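Local coordinates for bifunctional GH43-CE protein (Bacteroides eggerthii, PDB 6MLY) that probably cleaves xylosidic bonds in arabinoxylan through a family 43 glycoside hydrolase domain joined to a carbohydrate esterase domain, at residues A97-Y102 / D143-F148; C523-K528 / G657-Y662. All blocks are in the same frame, centred on the assembly; numbering follows the deposited sequence.

Contact 1 (A97-Y102 / D143-F148); sequences ASCLRY and DHSFFF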
loop_
_atom_site.group_PDB
_atom_site.type_symbol
_atom_site.label_atom_id
_atom_site.label_comp_id
_atom_site.label_asym_id
_atom_site.label_seq_id
_atom_site.Cartn_x
_atom_site.Cartn_y
_atom_site.Cartn_z
ATOM N N ALA A 97 -10.054 -3.552 24.605
ATOM C CA ALA A 97 -8.998 -3.543 25.622
ATOM C C ALA A 97 -9.272 -4.608 26.687
ATOM O O ALA A 97 -10.371 -4.692 27.229
ATOM C CB ALA A 97 -8.888 -2.175 26.248
ATOM N N SER A 98 -8.244 -5.416 26.961
ATOM C CA SER A 98 -8.306 -6.521 27.883
ATOM C C SER A 98 -7.464 -6.182 29.113
ATOM O O SER A 98 -6.697 -5.222 29.104
ATOM C CB SER A 98 -7.844 -7.807 27.230
ATOM O OG SER A 98 -6.487 -7.727 26.822
ATOM N N CYS A 99 -7.638 -6.993 30.159
ATOM C CA CYS A 99 -6.936 -6.867 31.421
ATOM C C CYS A 99 -6.299 -8.222 31.743
ATOM O O CYS A 99 -7.011 -9.224 31.822
ATOM C CB CYS A 99 -7.909 -6.438 32.514
ATOM S SG CYS A 99 -7.107 -5.926 34.054
ATOM N N LEU A 100 -4.967 -8.249 31.885
ATOM C CA LEU A 100 -4.219 -9.488 32.154
ATOM C C LEU A 100 -3.561 -9.407 33.539
ATOM O O LEU A 100 -2.789 -8.484 33.801
ATOM C CB LEU A 100 -3.173 -9.692 31.053
ATOM C CG LEU A 100 -2.215 -10.866 31.257
ATOM C CD1 LEU A 100 -2.966 -12.187 31.316
ATOM C CD2 LEU A 100 -1.157 -10.899 30.165
ATOM N N ARG A 101 -3.859 -10.398 34.391
ATOM C CA ARG A 101 -3.338 -10.480 35.776
ATOM C C ARG A 101 -2.873 -11.906 36.084
ATOM O O ARG A 101 -3.273 -12.858 35.406
ATOM C CB ARG A 101 -4.402 -10.111 36.814
ATOM C CG ARG A 101 -4.968 -8.708 36.672
ATOM C CD ARG A 101 -3.916 -7.633 36.878
ATOM N NE ARG A 101 -4.559 -6.321 37.034
ATOM C CZ ARG A 101 -3.902 -5.094 36.937
ATOM N NH1 ARG A 101 -2.586 -4.974 36.666
ATOM N NH2 ARG A 101 -4.550 -4.053 37.382
ATOM N N TYR A 102 -2.038 -12.023 37.124
ATOM C CA TYR A 102 -1.601 -13.296 37.696
ATOM C C TYR A 102 -1.639 -13.198 39.215
ATOM O O TYR A 102 -0.937 -12.373 39.787
ATOM C CB TYR A 102 -0.167 -13.629 37.294
ATOM C CG TYR A 102 0.441 -14.817 37.999
ATOM C CD1 TYR A 102 1.246 -14.660 39.119
ATOM C CD2 TYR A 102 0.242 -16.099 37.520
ATOM C CE1 TYR A 102 1.829 -15.751 39.746
ATOM C CE2 TYR A 102 0.811 -17.201 38.138
ATOM C CZ TYR A 102 1.608 -17.026 39.253
ATOM O OH TYR A 102 2.169 -18.117 39.842
ATOM N N ASP A 143 -12.900 -0.169 29.174
ATOM C CA ASP A 143 -11.470 -0.127 29.494
ATOM C C ASP A 143 -11.279 -0.401 30.986
ATOM O O ASP A 143 -10.568 0.335 31.674
ATOM C CB ASP A 143 -10.845 1.225 29.144
ATOM C CG ASP A 143 -11.172 1.713 27.749
ATOM O OD1 ASP A 143 -12.167 1.227 27.176
ATOM O OD2 ASP A 143 -10.430 2.577 27.254
ATOM N N HIS A 144 -11.944 -1.455 31.468
ATOM C CA HIS A 144 -11.910 -1.839 32.864
ATOM C C HIS A 144 -10.534 -2.423 33.198
ATOM O O HIS A 144 -9.917 -3.087 32.374
ATOM C CB HIS A 144 -13.045 -2.825 33.179
ATOM C CG HIS A 144 -12.927 -4.145 32.488
ATOM N ND1 HIS A 144 -13.782 -4.527 31.471
ATOM C CD2 HIS A 144 -12.066 -5.173 32.661
ATOM C CE1 HIS A 144 -13.451 -5.733 31.051
ATOM N NE2 HIS A 144 -12.401 -6.150 31.762
ATOM N N SER A 145 -10.079 -2.171 34.426
ATOM C CA SER A 145 -8.836 -2.719 34.952
ATOM C C SER A 145 -9.102 -3.327 36.332
ATOM O O SER A 145 -8.965 -2.647 37.330
ATOM C CB SER A 145 -7.765 -1.657 35.001
ATOM O OG SER A 145 -6.645 -2.087 35.763
ATOM N N PHE A 146 -9.502 -4.605 36.351
ATOM C CA PHE A 146 -9.752 -5.356 37.587
ATOM C C PHE A 146 -8.416 -5.613 38.294
ATOM O O PHE A 146 -7.357 -5.612 37.646
ATOM C CB PHE A 146 -10.522 -6.650 37.300
ATOM C CG PHE A 146 -9.711 -7.762 36.687
ATOM C CD1 PHE A 146 -9.048 -8.681 37.484
ATOM C CD2 PHE A 146 -9.614 -7.903 35.309
ATOM C CE1 PHE A 146 -8.302 -9.707 36.922
ATOM C CE2 PHE A 146 -8.869 -8.930 34.749
ATOM C CZ PHE A 146 -8.216 -9.833 35.555
ATOM N N PHE A 147 -8.489 -5.833 39.617
ATOM C CA PHE A 147 -7.328 -5.855 40.505
ATOM C C PHE A 147 -7.644 -6.643 41.780
ATOM O O PHE A 147 -8.685 -6.425 42.403
ATOM C CB PHE A 147 -6.929 -4.423 40.868
ATOM C CG PHE A 147 -5.631 -4.298 41.623
ATOM C CD1 PHE A 147 -5.606 -4.363 43.008
ATOM C CD2 PHE A 147 -4.433 -4.111 40.950
ATOM C CE1 PHE A 147 -4.412 -4.247 43.705
ATOM C CE2 PHE A 147 -3.240 -3.988 41.646
ATOM C CZ PHE A 147 -3.231 -4.061 43.022
ATOM N N PHE A 148 -6.718 -7.531 42.169
ATOM C CA PHE A 148 -6.763 -8.266 43.444
ATOM C C PHE A 148 -6.006 -7.481 44.519
ATOM O O PHE A 148 -4.793 -7.310 44.423
ATOM C CB PHE A 148 -6.123 -9.649 43.302
ATOM C CG PHE A 148 -6.709 -10.500 42.210
ATOM C CD1 PHE A 148 -7.797 -11.320 42.460
ATOM C CD2 PHE A 148 -6.176 -10.477 40.930
ATOM C CE1 PHE A 148 -8.340 -12.100 41.453
ATOM C CE2 PHE A 148 -6.721 -11.257 39.922
ATOM C CZ PHE A 148 -7.800 -12.070 40.188
#
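Strands 99-102 and 145-148 run almost parallel, 11° apart, with their axes 7.1 Å from each other at closest approach and Cys99 facing Ser145. They belong to separate antiparallel sheets, pairing with strands 106-113 and 154-158 respectively, so side chains fill the seam between them. Arg101 spans it, its chain bent at the second torsion (chi2 -63°). Phe146 O lies at the edge of the guanidinium, in its plane, and takes both bonds, from Arg101 NE at 3.0 Å and Arg101 NH2 at 3.2 Å. The NE bond is the straighter, and NH2 also donates to Leu204 O. Over one guanidinium face lies Phe147 CD2, the two planes nearly perpendicular. Phe146 meets the Arg101 methylene CG through CE1 at 3.5 Å, while Cys99 SG sits obliquely 4.0 Å from the ring centroid. Were Arg101 replaced by an alanine, Phe146 O would probably lose these two donors and its ring the packing of the CG methylene. Two neighbouring antiparallel sheets meeting through side chains fit adjacent blades of the five-bladed beta-propeller of family 43; Asp143, just ahead of strand 145-148, is the predicted modulator of the catalytic acid's pKa.

Contact 2 (C523-K528 / G657-Y662); sequences CYADDK and GNVGLY
Two loops of the esterase part, an alpha/beta-hydrolase fold, meet here in a small, largely apolar contact: 523-528 turns between strands 518-523 and 533-537 at one end of the mixed sheet, and 657-662 belongs to the long connection from strand 651-654 to strand 671-675. Neither segment is helix or strand, and together they bury 233 Å². The backbones come together at Ala525 and Gly660, whose CA atoms are 3.9 Å apart. Gly660 has no side chain, and it is its CA that lies against Ala525 CA. On one flank the Ala525 methyl packs against a single branch of Val659, CB to CG1 at 3.8 Å. That branch lies anti to the Val659 backbone N (chi1 176°). Val659 also touches Ala603 of helix 596-610, against which Tyr524 packs as well, on Asp600 and Phe607, with its hydroxyl bonded to Asn585 O. The helix thus underlies both loops. Tyr662 reaches the same helix at Ala610 and turns its ring edge loosely toward the Tyr524 carbonyl, CE1 of Tyr662 being 4.5 Å from Tyr524 O. At the exposed margin, Asp526 and Leu661 cross at a slant: the leucine methyl CD1 rests 3.5 Å from Asp526 CB, against the aliphatic root of the acid, and 3.8 Å from its carboxylate oxygen OD2.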
loop_
_atom_site.group_PDB
_atom_site.type_symbol
_atom_site.label_atom_id
_atom_site.label_comp_id
_atom_site.label_asym_id
_atom_site.label_seq_id
_atom_site.Cartn_x
_atom_site.Cartn_y
_atom_site.Cartn_z
ATOM N N CYS A 523 6.402 13.072 -5.757
ATOM C CA CYS A 523 6.289 14.483 -6.146
ATOM C C CYS A 523 7.642 14.964 -6.690
ATOM O O CYS A 523 8.653 14.888 -5.996
ATOM C CB CYS A 523 5.859 15.347 -4.964
ATOM S SG CYS A 523 4.776 14.498 -3.781
ATOM N N TYR A 524 7.660 15.445 -7.938
ATOM C CA TYR A 524 8.913 15.902 -8.572
ATOM C C TYR A 524 9.074 17.420 -8.404
ATOM O O TYR A 524 10.183 17.940 -8.543
ATOM C CB TYR A 524 9.007 15.435 -10.028
ATOM C CG TYR A 524 7.902 15.883 -10.950
ATOM C CD1 TYR A 524 7.880 17.165 -11.472
ATOM C CD2 TYR A 524 6.901 15.007 -11.341
ATOM C CE1 TYR A 524 6.879 17.577 -12.337
ATOM C CE2 TYR A 524 5.898 15.400 -12.212
ATOM C CZ TYR A 524 5.885 16.690 -12.713
ATOM O OH TYR A 524 4.893 17.079 -13.568
ATOM N N ALA A 525 7.964 18.114 -8.119
ATOM C CA ALA A 525 7.976 19.455 -7.537
ATOM C C ALA A 525 7.694 19.327 -6.036
ATOM O O ALA A 525 7.432 18.219 -5.557
ATOM C CB ALA A 525 6.952 20.324 -8.221
ATOM N N ASP A 526 7.739 20.450 -5.308
ATOM C CA ASP A 526 7.480 20.462 -3.854
ATOM C C ASP A 526 6.026 20.895 -3.615
ATOM O O ASP A 526 5.764 21.943 -3.012
ATOM C CB ASP A 526 8.493 21.347 -3.117
ATOM C CG ASP A 526 8.538 21.156 -1.603
ATOM O OD1 ASP A 526 8.463 19.995 -1.147
ATOM O OD2 ASP A 526 8.662 22.172 -0.882
ATOM N N ASP A 527 5.087 20.070 -4.091
ATOM C CA ASP A 527 3.654 20.332 -3.979
ATOM C C ASP A 527 2.906 18.996 -3.913
ATOM O O ASP A 527 3.500 17.934 -4.120
ATOM C CB ASP A 527 3.150 21.204 -5.133
ATOM C CG ASP A 527 3.444 20.658 -6.524
ATOM O OD1 ASP A 527 3.415 19.413 -6.695
ATOM O OD2 ASP A 527 3.697 21.487 -7.431
ATOM N N LYS A 528 1.605 19.073 -3.608
ATOM C CA LYS A 528 0.726 17.902 -3.472
ATOM C C LYS A 528 -0.027 17.660 -4.789
ATOM O O LYS A 528 -0.532 16.560 -5.019
ATOM C CB LYS A 528 -0.235 18.091 -2.291
ATOM N N GLY A 657 11.050 26.834 -17.053
ATOM C CA GLY A 657 10.151 27.130 -15.930
ATOM C C GLY A 657 10.861 27.087 -14.587
ATOM O O GLY A 657 12.086 26.985 -14.527
ATOM N N ASN A 658 10.071 27.171 -13.508
ATOM C CA ASN A 658 10.567 27.175 -12.130
ATOM C C ASN A 658 9.680 26.282 -11.259
ATOM O O ASN A 658 9.308 26.662 -10.151
ATOM C CB ASN A 658 10.578 28.581 -11.529
ATOM C CG ASN A 658 11.341 29.572 -12.376
ATOM O OD1 ASN A 658 12.503 29.341 -12.702
ATOM N ND2 ASN A 658 10.695 30.671 -12.730
ATOM N N VAL A 659 9.361 25.089 -11.766
ATOM C CA VAL A 659 8.347 24.247 -11.165
ATOM C C VAL A 659 8.897 23.662 -9.856
ATOM O O VAL A 659 8.352 23.933 -8.779
ATOM C CB VAL A 659 7.869 23.167 -12.156
ATOM C CG1 VAL A 659 6.883 22.197 -11.528
ATOM C CG2 VAL A 659 7.263 23.797 -13.405
ATOM N N GLY A 660 9.994 22.899 -9.944
ATOM C CA GLY A 660 10.538 22.155 -8.789
ATOM C C GLY A 660 11.478 22.995 -7.940
ATOM O O GLY A 660 11.339 24.220 -7.864
ATOM N N LEU A 661 12.435 22.320 -7.291
ATOM C CA LEU A 661 13.459 22.976 -6.477
ATOM C C LEU A 661 14.858 22.557 -6.953
ATOM O O LEU A 661 15.831 22.695 -6.217
ATOM C CB LEU A 661 13.266 22.605 -4.999
ATOM C CG LEU A 661 11.870 22.811 -4.410
ATOM C CD1 LEU A 661 11.822 22.268 -2.992
ATOM C CD2 LEU A 661 11.466 24.277 -4.433
ATOM N N TYR A 662 14.962 22.064 -8.190
ATOM C CA TYR A 662 16.237 21.612 -8.739
ATOM C C TYR A 662 16.491 22.307 -10.075
ATOM O O TYR A 662 16.640 21.643 -11.095
ATOM C CB TYR A 662 16.231 20.084 -8.852
ATOM C CG TYR A 662 15.789 19.361 -7.603
ATOM C CD1 TYR A 662 14.484 18.913 -7.455
ATOM C CD2 TYR A 662 16.674 19.120 -6.565
ATOM C CE1 TYR A 662 14.072 18.237 -6.316
ATOM C CE2 TYR A 662 16.279 18.446 -5.419
ATOM C CZ TYR A 662 14.973 18.002 -5.291
ATOM O OH TYR A 662 14.575 17.349 -4.158
#

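In the fold
From the N terminus, the chain first builds the family 43 domain, where contact 1 closes a loop of 40 residues that holds strands 106-113, 118-124 and 133-137 and thereby ties one antiparallel sheet to the next. It then passes through the beta-rich concanavalin A-like domain before entering the esterase part. There contact 2 closes a much longer excursion of 128 residues, containing several helices and central strands, and brings a turn at the edge of the mixed sheet to a late connecting loop. The two loops follow in series, neither nesting nor crossing. Their centres lie about 53 Å apart, contact 1 in the family 43 domain and contact 2 in the esterase part.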